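Local structure of putative laminarinase (Phanerochaete chrysosporium, 2W39) at residues T131-A136 with C155-D160; C138-S143 with A229-T234; I77-T82 with F242-I247; D124-A129 with N173-S178. The protein probably hydrolyses the beta-glucosidic bonds of beta-glucans such as laminarin and lichenin, as a family 16 glycoside hydrolase of a white rot fungus. All blocks are in the same frame, centred on the assembly; numbering follows the deposited sequence.

How the contacts relate
From the N terminus, residues 77-82 come first and meet 242-247 late in the chain, so contact 3 closes a long loop that encloses the other three. Within it, contact 4 joins 124-129 to 173-178, and contact 1 (131-136 with 155-160) lies inside that loop. Contact 2 (138-143 with 229-234) starts between the segments of contact 1 and ends beyond contact 4, crossing both. Contacts 1 and 2 touch, L132 packing on F231 and C155 SG on M140 CE; F242 links contact 1 to contact 3. Contact 1 ties strand 129-133 to helix 157-160, contact 2 the loop after strand 138-139 to strand 229-232, contact 3 loop 77-82 to strand 246-253, contact 4 loop 124-129 to helix 176-181.

Contact 1 of 4, residues T131-A136 with C155-D160; sequences TLHTGA and CDVNTD. With LGC (D-glucono-1,5-lactone), chain D; BGC (beta-D-glucopyranose), chain B.
T134 and the turn C155-V157 exchange two backbone hydrogen bonds that form a single bridge. T134 N gives to C155 O at 3.0 Å, while V157 N gives to T134 O at 2.9 Å in a nearly straight bond (168°). T134 OG1 is used locally, donating to G135 O at 2.9 Å in the carbonyl plane, on a lone pair. D156 is the N-cap of helix 157-160. Its CG, anti to the backbone N (chi1 173°), sets OD1 to accept N158 N at 3.0 Å and OD2 to accept T159 OG1 at 2.8 Å, both arriving from above the carboxylate plane. With an alanine here, N158 N is likely to lose its cap and T159 OG1 this acceptor, fraying the helix start. V157 CG1 meets H133 CB at 3.5 Å and lies at the edge of the imidazole. That ring bonds through ND1 to N162 and weakly through NE2 to D117, and NE2 comes within 2.8 Å of O1 of the gluconolactone, which shares its site with a glucose. The C155-C165 disulfide anchors the turn. Bridge and cap use their donors and acceptors locally, while the imidazole, bonded to N162, has the sugar O2 over one face.

Contact 2 of 4, residues C138-S143 with A229-T234; sequences CAMPAS and AFFPNT
M140 turns its CG anti to its own carbonyl carbon (chi1 -66°) and bends again at chi2 (-65°), which carries the sulfur across to F231. The F231 ring likewise swings anti to its carbonyl carbon and presents its edge. SD lies 3.6 Å from F231 CA, and it stands 5.2 Å from the centroid of the F231 ring at 85° to the ring normal, a Met-aromatic contact made at the edge, with M140 CG also near the ring plane. The two side chains cross at about a right angle. The methyl CE runs on to P232 O at 3.5 Å and also packs on C155 SG, and M140 thereby lies between F231, P232 and the C155-C165 disulfide. Shortening M140 to an alanine would probably open a gap among these three groups. F231 sits on strand 229-232, which pairs with strand 195-202 in the large antiparallel sheet of the GH16 beta sandwich; its ring also packs on I196, C165 and L132. Beyond M140 the two proline rings meet, P141 CD to P232 CG at 3.8 Å, and T234 OG1 stands 3.8 Å from P141 CG. One water spans the backbones by donating to A139 O at 2.7 Å and to P232 O at 2.8 Å, satisfying a carbonyl on each segment. Nearby, strand 138-139 pairs with strand 235-236, and a disulfide joins C138 to C236.

Contact 3 of 4, residues I77-T82 with F242-I247; sequences IKTYTT and FDANNI
Y80 and N245 form an antiparallel hydrogen-bonded pair, a single bridge between an irregular loop, 77-82, and the residues leading into strand 246-253. N245 N gives to Y80 O at 2.9 Å in a nearly straight bond (169°), whereas Y80 N reaches N245 O, also at 2.9 Å, with a much more bent one (133°). Alpha hydrogens supplement both acceptors: T79 CA lies 3.2 Å from N245 O, and A244 CA lies 3.4 Å from Y80 O. Around this pair the threonines pack by their ends. With chi1 at 61°, T79 OG1 lies between the backbone N and the carbonyl carbon, beside the A244 CB methyl at 3.5 Å, which leaves CG2 anti to the carbonyl carbon and against the N246 amide, 3.6 Å from ND2. T81 CG2 rests on A244 CA at 3.7 Å, and Y80 CE2 approaches I247 CD1 at 4.1 Å.

A second shell fixes these groups. N246 ND2 donates to S76 O, so its amide is tied to the strand just before the loop. Y80 OH bonds to D7, which also shares the K78 ammonium with E6, and the Y80 ring meets that of H83. R191 holds D243 O. The bridge lies where strand 69-76 runs out: that strand pairs antiparallel with 246-253, which is flanked in turn by 98-105, while the loop 77-82 leads on into strand 83-89 of the other sheet. It therefore sits at an end of the sandwich, where the chain passes from one sheet to the other, with strand 2-9 beside it through W9 and D7.

Contact 4 of 4, residues D124-A129 with N173-S178; sequences DQSPNA and NSYGPS
The Y175 ring stands with its edge toward the backbone of D124, whose carbonyl carbon lies near the ring plane, 4.2 Å from Y175 CE2. The N128 amide is turned only 18° from the plane of that ring, with OD1 at 3.8 Å from Y175 CD1. The amide is held in turn by E120 and I118: OD1 accepts from E120 N and ND2 gives to I118 O. The tyrosine ring reaches this place because its CG is anti to the backbone N (chi1 -170°). Its OH is joined to D124 N by one water, 2.8 Å from Y175 OH and 2.9 Å from D124 N. At the root of the ring, N128 N donates to S174 OG at 3.0 Å in an almost straight bond (175°), and the same hydroxyl is bonded to T171 O. P127, which follows a cis peptide bond, sets CB on S174 OG at 3.5 Å. P177 CD packs on D124 CB at 3.6 Å. The contact joins the loop after strand 115-120 to helix 176-181. That strand carries E115, D117 and E120 of the ligand pocket in the ExDxxE pattern characteristic of GH16 enzymes, and N128 is a second-shell residue to E120.

Contact 1 of 4, residues T131-A136 with C155-D160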
loop_
_atom_site.group_PDB
_atom_site.type_symbol
_atom_site.label_atom_id
_atom_site.label_comp_id
_atom_site.label_asym_id
_atom_site.label_seq_id
_atom_site.Cartn_x
_atom_site.Cartn_y
_atom_site.Cartn_z
ATOM N N THR A 131 -0.656 -7.680 4.901
ATOM C CA THR A 131 0.008 -8.966 4.674
ATOM C C THR A 131 1.494 -8.839 4.935
ATOM O O THR A 131 2.118 -7.841 4.554
ATOM C CB THR A 131 -0.205 -9.393 3.206
ATOM O OG1 THR A 131 -1.599 -9.339 2.885
ATOM C CG2 THR A 131 0.292 -10.791 2.947
ATOM N N LEU A 132 2.066 -9.883 5.539
ATOM C CA LEU A 132 3.527 -9.987 5.576
ATOM C C LEU A 132 4.002 -11.042 4.595
ATOM O O LEU A 132 3.356 -12.090 4.426
ATOM C CB LEU A 132 4.061 -10.377 6.956
ATOM C CG LEU A 132 3.554 -9.588 8.153
ATOM C CD1 LEU A 132 4.300 -10.011 9.398
ATOM C CD2 LEU A 132 3.659 -8.084 7.958
ATOM N N HIS A 133 5.144 -10.777 3.974
ATOM C CA HIS A 133 5.848 -11.768 3.152
ATOM C C HIS A 133 7.258 -11.863 3.700
ATOM O O HIS A 133 7.931 -10.843 3.855
ATOM C CB HIS A 133 5.933 -11.314 1.691
ATOM C CG HIS A 133 4.616 -11.018 1.050
ATOM N ND1 HIS A 133 4.120 -11.747 -0.006
ATOM C CD2 HIS A 133 3.711 -10.038 1.284
ATOM C CE1 HIS A 133 2.957 -11.243 -0.383
ATOM N NE2 HIS A 133 2.683 -10.208 0.389
ATOM N N THR A 134 7.697 -13.087 3.998
ATOM C CA THR A 134 8.990 -13.315 4.627
ATOM C C THR A 134 9.651 -14.538 4.008
ATOM O O THR A 134 9.059 -15.246 3.179
ATOM C CB THR A 134 8.850 -13.558 6.152
ATOM O OG1 THR A 134 8.164 -14.799 6.369
ATOM C CG2 THR A 134 8.096 -12.435 6.846
ATOM N N GLY A 135 10.869 -14.798 4.456
ATOM C CA GLY A 135 11.488 -16.114 4.280
ATOM C C GLY A 135 11.006 -17.134 5.301
ATOM O O GLY A 135 9.987 -16.964 5.982
ATOM N N ALA A 136 11.763 -18.220 5.407
ATOM C CA ALA A 136 11.351 -19.401 6.148
ATOM C C ALA A 136 11.113 -19.172 7.628
ATOM O O ALA A 136 11.746 -18.303 8.249
ATOM C CB ALA A 136 12.380 -20.507 5.962
ATOM N N CYS A 155 3.622 -16.973 6.650
ATOM C CA CYS A 155 4.159 -15.776 5.983
ATOM C C CYS A 155 5.274 -16.080 4.990
ATOM O O CYS A 155 5.639 -15.208 4.200
ATOM C CB CYS A 155 4.712 -14.775 7.004
ATOM S SG CYS A 155 3.648 -14.426 8.428
ATOM N N ASP A 156 5.840 -17.289 5.066
ATOM C CA ASP A 156 6.985 -17.689 4.258
ATOM C C ASP A 156 6.566 -17.859 2.814
ATOM O O ASP A 156 5.822 -18.791 2.477
ATOM C CB ASP A 156 7.524 -19.024 4.802
ATOM C CG ASP A 156 8.609 -19.640 3.939
ATOM O OD1 ASP A 156 9.260 -18.918 3.148
ATOM O OD2 ASP A 156 8.820 -20.872 4.077
ATOM N N VAL A 157 7.091 -17.002 1.942
ATOM C CA VAL A 157 6.673 -17.025 0.538
ATOM C C VAL A 157 7.079 -18.318 -0.186
ATOM O O VAL A 157 6.463 -18.691 -1.189
ATOM C CB VAL A 157 7.184 -15.811 -0.245
ATOM C CG1 VAL A 157 6.734 -14.509 0.411
ATOM C CG2 VAL A 157 8.685 -15.830 -0.340
ATOM N N ASN A 158 8.102 -18.989 0.344
ATOM C CA ASN A 158 8.649 -20.215 -0.236
ATOM C C ASN A 158 7.749 -21.433 -0.026
ATOM O O ASN A 158 7.890 -22.447 -0.734
ATOM C CB ASN A 158 10.038 -20.488 0.367
ATOM C CG ASN A 158 11.015 -19.320 0.176
ATOM O OD1 ASN A 158 11.479 -18.696 1.147
ATOM N ND2 ASN A 158 11.331 -19.021 -1.075
ATOM N N THR A 159 6.849 -21.356 0.954
ATOM C CA THR A 159 6.006 -22.500 1.323
ATOM C C THR A 159 4.502 -22.185 1.408
ATOM O O THR A 159 3.697 -23.091 1.690
ATOM C CB THR A 159 6.472 -23.165 2.655
ATOM O OG1 THR A 159 6.418 -22.207 3.723
ATOM C CG2 THR A 159 7.900 -23.741 2.543
ATOM N N ASP A 160 4.124 -20.947 1.056
ATOM C CA ASP A 160 2.703 -20.552 0.923
ATOM C C ASP A 160 2.240 -20.222 -0.514
ATOM O O ASP A 160 1.047 -20.320 -0.826
ATOM C CB ASP A 160 2.309 -19.426 1.916
ATOM C CG ASP A 160 3.017 -18.088 1.648
ATOM O OD1 ASP A 160 3.395 -17.788 0.495
ATOM O OD2 ASP A 160 3.181 -17.310 2.610
HETATM C C1 LGC D . 3.091 -8.078 -2.680
HETATM C C2 LGC D . 4.235 -8.591 -3.504
HETATM O O5 LGC D . 2.756 -6.659 -2.578
HETATM O O1 LGC D . 2.390 -8.871 -2.071
HETATM O O2 LGC D . 5.098 -9.422 -2.704
HETATM C C3 LGC D . 5.002 -7.432 -4.152
HETATM O O3 LGC D . 5.766 -7.916 -5.270
HETATM C C4 LGC D . 4.029 -6.341 -4.597
HETATM O O4 LGC D . 4.671 -5.383 -5.432
HETATM C C5 LGC D . 3.490 -5.683 -3.332
HETATM C C6 LGC D . 2.573 -4.483 -3.558
HETATM O O6 LGC D . 1.466 -4.792 -4.417
HETATM C C2 BGC B . 3.785 -8.558 -3.540
HETATM C C3 BGC B . 4.801 -7.537 -4.059
HETATM C C4 BGC B . 4.044 -6.342 -4.613
HETATM C C5 BGC B . 3.385 -5.655 -3.426
HETATM C C6 BGC B . 2.675 -4.374 -3.845
HETATM C C1 BGC B . 2.565 -7.960 -2.809
HETATM O O1 BGC B . 1.360 -8.522 -3.362
HETATM O O2 BGC B . 4.447 -9.494 -2.674
HETATM O O3 BGC B . 5.656 -8.124 -5.058
HETATM O O4 BGC B . 4.921 -5.441 -5.286
HETATM O O5 BGC B . 2.428 -6.524 -2.797
HETATM O O6 BGC B . 1.387 -4.691 -4.386
#

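Contact 2 of 4, residues C138-S143 with A229-T234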
loop_
_atom_site.group_PDB
_atom_site.type_symbol
_atom_site.label_atom_id
_atom_site.label_comp_id
_atom_site.label_asym_id
_atom_site.label_seq_id
_atom_site.Cartn_x
_atom_site.Cartn_y
_atom_site.Cartn_z
ATOM N N CYS A 138 8.191 -18.380 9.625
ATOM C CA CYS A 138 7.440 -17.249 10.117
ATOM C C CYS A 138 5.969 -17.534 9.860
ATOM O O CYS A 138 5.507 -17.483 8.720
ATOM C CB CYS A 138 7.899 -15.960 9.431
ATOM S SG CYS A 138 6.996 -14.492 9.962
ATOM N N ALA A 139 5.229 -17.798 10.933
ATOM C CA ALA A 139 3.800 -18.074 10.866
ATOM C C ALA A 139 3.083 -17.253 11.939
ATOM O O ALA A 139 3.741 -16.634 12.788
ATOM C CB ALA A 139 3.511 -19.571 11.030
ATOM N N MET A 140 1.746 -17.285 11.894
ATOM C CA MET A 140 0.902 -16.502 12.781
ATOM C C MET A 140 -0.072 -17.432 13.496
ATOM O O MET A 140 -0.540 -18.418 12.915
ATOM C CB MET A 140 0.126 -15.448 11.984
ATOM C CG MET A 140 1.024 -14.389 11.360
ATOM S SD MET A 140 1.843 -13.412 12.653
ATOM C CE MET A 140 3.505 -13.210 11.996
ATOM N N PRO A 141 -0.397 -17.121 14.760
ATOM C CA PRO A 141 -1.338 -17.956 15.486
ATOM C C PRO A 141 -2.743 -17.821 14.937
ATOM O O PRO A 141 -3.100 -16.789 14.368
ATOM C CB PRO A 141 -1.252 -17.451 16.933
ATOM C CG PRO A 141 -0.581 -16.159 16.887
ATOM C CD PRO A 141 0.108 -16.003 15.575
ATOM N N ALA A 142 -3.541 -18.870 15.106
ATOM C CA ALA A 142 -4.901 -18.874 14.578
ATOM C C ALA A 142 -5.766 -17.771 15.192
ATOM O O ALA A 142 -6.623 -17.204 14.514
ATOM C CB ALA A 142 -5.551 -20.235 14.810
ATOM N N SER A 143 -5.527 -17.478 16.466
ATOM C CA SER A 143 -6.283 -16.463 17.181
ATOM C C SER A 143 -5.328 -15.457 17.797
ATOM O O SER A 143 -4.418 -15.827 18.530
ATOM C CB SER A 143 -7.148 -17.122 18.269
ATOM O OG SER A 143 -7.938 -16.166 18.959
ATOM N N ALA A 229 -5.008 -5.262 11.935
ATOM C CA ALA A 229 -4.206 -6.463 11.697
ATOM C C ALA A 229 -3.107 -6.513 12.741
ATOM O O ALA A 229 -2.478 -5.506 13.046
ATOM C CB ALA A 229 -3.583 -6.447 10.289
ATOM N N PHE A 230 -2.877 -7.706 13.281
ATOM C CA PHE A 230 -1.843 -7.959 14.291
ATOM C C PHE A 230 -1.042 -9.158 13.840
ATOM O O PHE A 230 -1.590 -10.225 13.522
ATOM C CB PHE A 230 -2.541 -8.247 15.627
ATOM C CG PHE A 230 -1.625 -8.491 16.827
ATOM C CD1 PHE A 230 -2.075 -9.312 17.855
ATOM C CD2 PHE A 230 -0.375 -7.883 16.970
ATOM C CE1 PHE A 230 -1.313 -9.533 18.989
ATOM C CE2 PHE A 230 0.397 -8.094 18.110
ATOM C CZ PHE A 230 -0.086 -8.926 19.120
ATOM N N PHE A 231 0.268 -8.961 13.820
ATOM C CA PHE A 231 1.246 -9.989 13.471
ATOM C C PHE A 231 2.193 -10.119 14.656
ATOM O O PHE A 231 3.232 -9.465 14.715
ATOM C CB PHE A 231 1.991 -9.600 12.199
ATOM C CG PHE A 231 1.089 -9.437 11.016
ATOM C CD1 PHE A 231 0.711 -8.164 10.569
ATOM C CD2 PHE A 231 0.597 -10.556 10.338
ATOM C CE1 PHE A 231 -0.143 -8.035 9.463
ATOM C CE2 PHE A 231 -0.249 -10.423 9.235
ATOM C CZ PHE A 231 -0.613 -9.156 8.800
ATOM N N PRO A 232 1.815 -10.937 15.655
ATOM C CA PRO A 232 2.656 -11.097 16.844
ATOM C C PRO A 232 3.854 -11.999 16.533
ATOM O O PRO A 232 3.950 -12.596 15.452
ATOM C CB PRO A 232 1.713 -11.787 17.826
ATOM C CG PRO A 232 0.808 -12.570 16.960
ATOM C CD PRO A 232 0.561 -11.707 15.740
ATOM N N ASN A 233 4.757 -12.120 17.503
ATOM C CA ASN A 233 5.933 -12.958 17.328
ATOM C C ASN A 233 5.799 -14.376 17.862
ATOM O O ASN A 233 6.784 -15.119 17.917
ATOM C CB ASN A 233 7.183 -12.262 17.888
ATOM C CG ASN A 233 7.183 -12.149 19.406
ATOM O OD1 ASN A 233 6.200 -12.482 20.073
ATOM N ND2 ASN A 233 8.294 -11.671 19.961
ATOM N N THR A 234 4.577 -14.774 18.198
ATOM C CA THR A 234 4.325 -16.101 18.757
ATOM C C THR A 234 5.029 -17.218 17.988
ATOM O O THR A 234 5.617 -18.130 18.587
ATOM C CB THR A 234 2.818 -16.351 18.736
ATOM O OG1 THR A 234 2.170 -15.226 19.333
ATOM C CG2 THR A 234 2.435 -17.617 19.487
HETATM O O HOH W 1 3.512 -15.315 15.160
#

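Contact 3 of 4, residues I77-T82 with F242-I247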
loop_
_atom_site.group_PDB
_atom_site.type_symbol
_atom_site.label_atom_id
_atom_site.label_comp_id
_atom_site.label_asym_id
_atom_site.label_seq_id
_atom_site.Cartn_x
_atom_site.Cartn_y
_atom_site.Cartn_z
ATOM N N ILE A 77 13.642 7.532 0.358
ATOM C CA ILE A 77 15.099 7.423 0.341
ATOM C C ILE A 77 15.563 6.759 1.648
ATOM O O ILE A 77 16.434 5.891 1.638
ATOM C CB ILE A 77 15.752 8.802 0.088
ATOM C CG1 ILE A 77 15.455 9.257 -1.345
ATOM C CG2 ILE A 77 17.266 8.738 0.333
ATOM C CD1 ILE A 77 15.759 10.720 -1.606
ATOM N N LYS A 78 14.988 7.177 2.770
ATOM C CA LYS A 78 15.334 6.578 4.041
ATOM C C LYS A 78 14.755 5.187 4.207
ATOM O O LYS A 78 13.755 4.816 3.566
ATOM C CB LYS A 78 14.856 7.469 5.172
ATOM C CG LYS A 78 15.716 8.714 5.267
ATOM C CD LYS A 78 15.150 9.729 6.220
ATOM C CE LYS A 78 15.256 9.290 7.649
ATOM N NZ LYS A 78 14.895 10.442 8.534
ATOM N N THR A 79 15.396 4.412 5.080
ATOM C CA THR A 79 14.900 3.105 5.477
ATOM C C THR A 79 14.605 3.109 6.980
ATOM O O THR A 79 15.095 3.974 7.716
ATOM C CB THR A 79 15.901 1.993 5.150
ATOM O OG1 THR A 79 17.089 2.279 5.880
ATOM C CG2 THR A 79 16.192 1.919 3.671
ATOM N N TYR A 80 13.835 2.117 7.424
ATOM C CA TYR A 80 13.250 2.087 8.761
ATOM C C TYR A 80 13.248 0.674 9.305
ATOM O O TYR A 80 13.058 -0.291 8.570
ATOM C CB TYR A 80 11.798 2.642 8.747
ATOM C CG TYR A 80 11.747 4.034 8.171
ATOM C CD1 TYR A 80 12.037 5.142 8.967
ATOM C CD2 TYR A 80 11.482 4.240 6.818
ATOM C CE1 TYR A 80 12.063 6.417 8.440
ATOM C CE2 TYR A 80 11.503 5.511 6.279
ATOM C CZ TYR A 80 11.778 6.603 7.092
ATOM O OH TYR A 80 11.790 7.866 6.544
ATOM N N THR A 81 13.426 0.568 10.621
ATOM C CA THR A 81 13.318 -0.714 11.325
ATOM C C THR A 81 12.143 -0.600 12.313
ATOM O O THR A 81 10.991 -0.747 11.894
ATOM C CB THR A 81 14.647 -1.145 11.978
ATOM O OG1 THR A 81 15.082 -0.127 12.889
ATOM C CG2 THR A 81 15.718 -1.384 10.893
ATOM N N THR A 82 12.418 -0.333 13.590
ATOM C CA THR A 82 11.354 -0.077 14.557
ATOM C C THR A 82 10.837 1.349 14.360
ATOM O O THR A 82 11.594 2.327 14.461
ATOM C CB THR A 82 11.861 -0.311 15.971
ATOM O OG1 THR A 82 12.122 -1.709 16.102
ATOM C CG2 THR A 82 10.839 0.126 17.010
ATOM N N PHE A 242 12.746 -9.168 9.233
ATOM C CA PHE A 242 12.649 -7.843 8.644
ATOM C C PHE A 242 13.934 -7.093 8.855
ATOM O O PHE A 242 14.498 -7.116 9.961
ATOM C CB PHE A 242 11.490 -7.037 9.264
ATOM C CG PHE A 242 10.147 -7.476 8.772
ATOM C CD1 PHE A 242 9.548 -8.608 9.300
ATOM C CD2 PHE A 242 9.500 -6.776 7.763
ATOM C CE1 PHE A 242 8.315 -9.060 8.796
ATOM C CE2 PHE A 242 8.279 -7.199 7.273
ATOM C CZ PHE A 242 7.697 -8.348 7.775
ATOM N N ASP A 243 14.432 -6.396 7.866
ATOM C CA ASP A 243 15.560 -5.538 8.151
ATOM C C ASP A 243 15.123 -4.108 7.780
ATOM O O ASP A 243 13.920 -3.801 7.833
ATOM C CB ASP A 243 16.828 -6.055 7.447
ATOM C CG ASP A 243 16.663 -6.247 5.954
ATOM O OD1 ASP A 243 15.835 -5.560 5.323
ATOM O OD2 ASP A 243 17.408 -7.103 5.426
ATOM N N ALA A 244 16.046 -3.223 7.437
ATOM C CA ALA A 244 15.689 -1.838 7.188
ATOM C C ALA A 244 14.916 -1.752 5.871
ATOM O O ALA A 244 15.418 -2.172 4.826
ATOM C CB ALA A 244 16.941 -0.962 7.151
ATOM N N ASN A 245 13.685 -1.246 5.932
ATOM C CA ASN A 245 12.787 -1.232 4.778
ATOM C C ASN A 245 12.504 0.200 4.329
ATOM O O ASN A 245 12.391 1.108 5.150
ATOM C CB ASN A 245 11.432 -1.864 5.151
ATOM C CG ASN A 245 11.423 -3.386 5.219
ATOM O OD1 ASN A 245 12.453 -4.079 5.154
ATOM N ND2 ASN A 245 10.227 -3.917 5.348
ATOM N N ASN A 246 12.334 0.366 3.023
ATOM C CA ASN A 246 11.796 1.602 2.448
ATOM C C ASN A 246 10.272 1.545 2.451
ATOM O O ASN A 246 9.680 0.457 2.419
ATOM C CB ASN A 246 12.228 1.771 0.982
ATOM C CG ASN A 246 13.728 1.655 0.779
ATOM O OD1 ASN A 246 14.260 0.547 0.698
ATOM N ND2 ASN A 246 14.407 2.798 0.692
ATOM N N ILE A 247 9.674 2.734 2.435
ATOM C CA ILE A 247 8.238 2.877 2.192
ATOM C C ILE A 247 8.014 3.065 0.689
ATOM O O ILE A 247 8.717 3.868 0.044
ATOM C CB ILE A 247 7.678 4.096 2.970
ATOM C CG1 ILE A 247 7.750 3.828 4.473
ATOM C CG2 ILE A 247 6.248 4.446 2.517
ATOM C CD1 ILE A 247 7.548 5.058 5.364
#

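Contact 4 of 4, residues D124-A129 with N173-S178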
loop_
_atom_site.group_PDB
_atom_site.type_symbol
_atom_site.label_atom_id
_atom_site.label_comp_id
_atom_site.label_asym_id
_atom_site.label_seq_id
_atom_site.Cartn_x
_atom_site.Cartn_y
_atom_site.Cartn_z
ATOM N N ASP A 124 -10.850 -3.119 -7.495
ATOM C CA ASP A 124 -11.897 -2.519 -6.659
ATOM C C ASP A 124 -12.498 -3.471 -5.623
ATOM O O ASP A 124 -13.549 -3.194 -5.056
ATOM C CB ASP A 124 -12.994 -1.861 -7.531
ATOM C CG ASP A 124 -12.454 -0.742 -8.390
ATOM O OD1 ASP A 124 -11.513 -0.047 -7.959
ATOM O OD2 ASP A 124 -12.993 -0.524 -9.502
ATOM N N GLN A 125 -11.830 -4.583 -5.351
ATOM C CA GLN A 125 -12.400 -5.585 -4.456
ATOM C C GLN A 125 -12.064 -5.343 -2.995
ATOM O O GLN A 125 -11.032 -5.770 -2.487
ATOM C CB GLN A 125 -11.962 -6.992 -4.873
ATOM C CG GLN A 125 -12.379 -7.359 -6.280
ATOM C CD GLN A 125 -13.867 -7.268 -6.472
ATOM O OE1 GLN A 125 -14.616 -8.097 -5.950
ATOM N NE2 GLN A 125 -14.316 -6.265 -7.219
ATOM N N SER A 126 -12.969 -4.643 -2.308
ATOM C CA SER A 126 -12.895 -4.484 -0.852
ATOM C C SER A 126 -13.038 -5.853 -0.187
ATOM O O SER A 126 -13.583 -6.781 -0.795
ATOM C CB SER A 126 -14.013 -3.558 -0.351
ATOM O OG SER A 126 -13.761 -2.208 -0.687
ATOM N N PRO A 127 -12.562 -5.995 1.056
ATOM C CA PRO A 127 -11.827 -5.054 1.892
ATOM C C PRO A 127 -10.324 -5.030 1.626
ATOM O O PRO A 127 -9.778 -5.819 0.852
ATOM C CB PRO A 127 -12.089 -5.594 3.293
ATOM C CG PRO A 127 -12.090 -7.071 3.091
ATOM C CD PRO A 127 -12.767 -7.282 1.758
ATOM N N ASN A 128 -9.662 -4.105 2.308
ATOM C CA ASN A 128 -8.213 -4.012 2.292
ATOM C C ASN A 128 -7.592 -5.285 2.856
ATOM O O ASN A 128 -8.145 -5.907 3.762
ATOM C CB ASN A 128 -7.772 -2.836 3.161
ATOM C CG ASN A 128 -6.298 -2.553 3.024
ATOM O OD1 ASN A 128 -5.819 -2.355 1.917
ATOM N ND2 ASN A 128 -5.568 -2.566 4.137
ATOM N N ALA A 129 -6.429 -5.621 2.321
ATOM C CA ALA A 129 -5.614 -6.724 2.838
ATOM C C ALA A 129 -4.308 -6.156 3.392
ATOM O O ALA A 129 -3.669 -5.326 2.738
ATOM C CB ALA A 129 -5.326 -7.742 1.740
ATOM N N ASN A 173 -15.290 0.106 3.724
ATOM C CA ASN A 173 -14.712 1.423 3.492
ATOM C C ASN A 173 -13.215 1.483 3.781
ATOM O O ASN A 173 -12.611 2.539 3.691
ATOM C CB ASN A 173 -15.500 2.517 4.220
ATOM C CG ASN A 173 -15.396 2.423 5.740
ATOM O OD1 ASN A 173 -14.576 1.674 6.290
ATOM N ND2 ASN A 173 -16.232 3.193 6.431
ATOM N N SER A 174 -12.619 0.328 4.080
ATOM C CA SER A 174 -11.169 0.196 4.121
ATOM C C SER A 174 -10.511 0.248 2.756
ATOM O O SER A 174 -9.283 0.410 2.682
ATOM C CB SER A 174 -10.781 -1.124 4.797
ATOM O OG SER A 174 -11.195 -2.269 4.040
ATOM N N TYR A 175 -11.282 0.110 1.672
ATOM C CA TYR A 175 -10.652 -0.057 0.369
ATOM C C TYR A 175 -11.566 0.388 -0.767
ATOM O O TYR A 175 -12.794 0.317 -0.659
ATOM C CB TYR A 175 -10.286 -1.558 0.165
ATOM C CG TYR A 175 -9.424 -1.775 -1.043
ATOM C CD1 TYR A 175 -8.052 -1.515 -0.980
ATOM C CD2 TYR A 175 -9.973 -2.137 -2.273
ATOM C CE1 TYR A 175 -7.240 -1.606 -2.112
ATOM C CE2 TYR A 175 -9.170 -2.243 -3.413
ATOM C CZ TYR A 175 -7.813 -1.967 -3.322
ATOM O OH TYR A 175 -7.001 -2.037 -4.420
ATOM N N GLY A 176 -10.952 0.820 -1.861
ATOM C CA GLY A 176 -11.637 0.868 -3.141
ATOM C C GLY A 176 -12.638 1.995 -3.257
ATOM O O GLY A 176 -12.560 3.006 -2.546
ATOM N N PRO A 177 -13.602 1.832 -4.177
ATOM C CA PRO A 177 -14.677 2.813 -4.314
ATOM C C PRO A 177 -15.365 3.151 -2.985
ATOM O O PRO A 177 -15.734 4.315 -2.771
ATOM C CB PRO A 177 -15.644 2.114 -5.281
ATOM C CG PRO A 177 -14.719 1.303 -6.171
ATOM C CD PRO A 177 -13.674 0.767 -5.201
ATOM N N SER A 178 -15.539 2.174 -2.103
ATOM C CA SER A 178 -16.162 2.446 -0.799
ATOM C C SER A 178 -15.315 3.448 0.011
ATOM O O SER A 178 -15.816 4.435 0.554
ATOM C CB SER A 178 -16.290 1.143 -0.022
ATOM O OG SER A 178 -16.860 1.362 1.249
HETATM O O HOH W 2 -8.351 -1.774 -6.816
HETATM O O HOH W 3 -15.157 -0.632 -2.490
#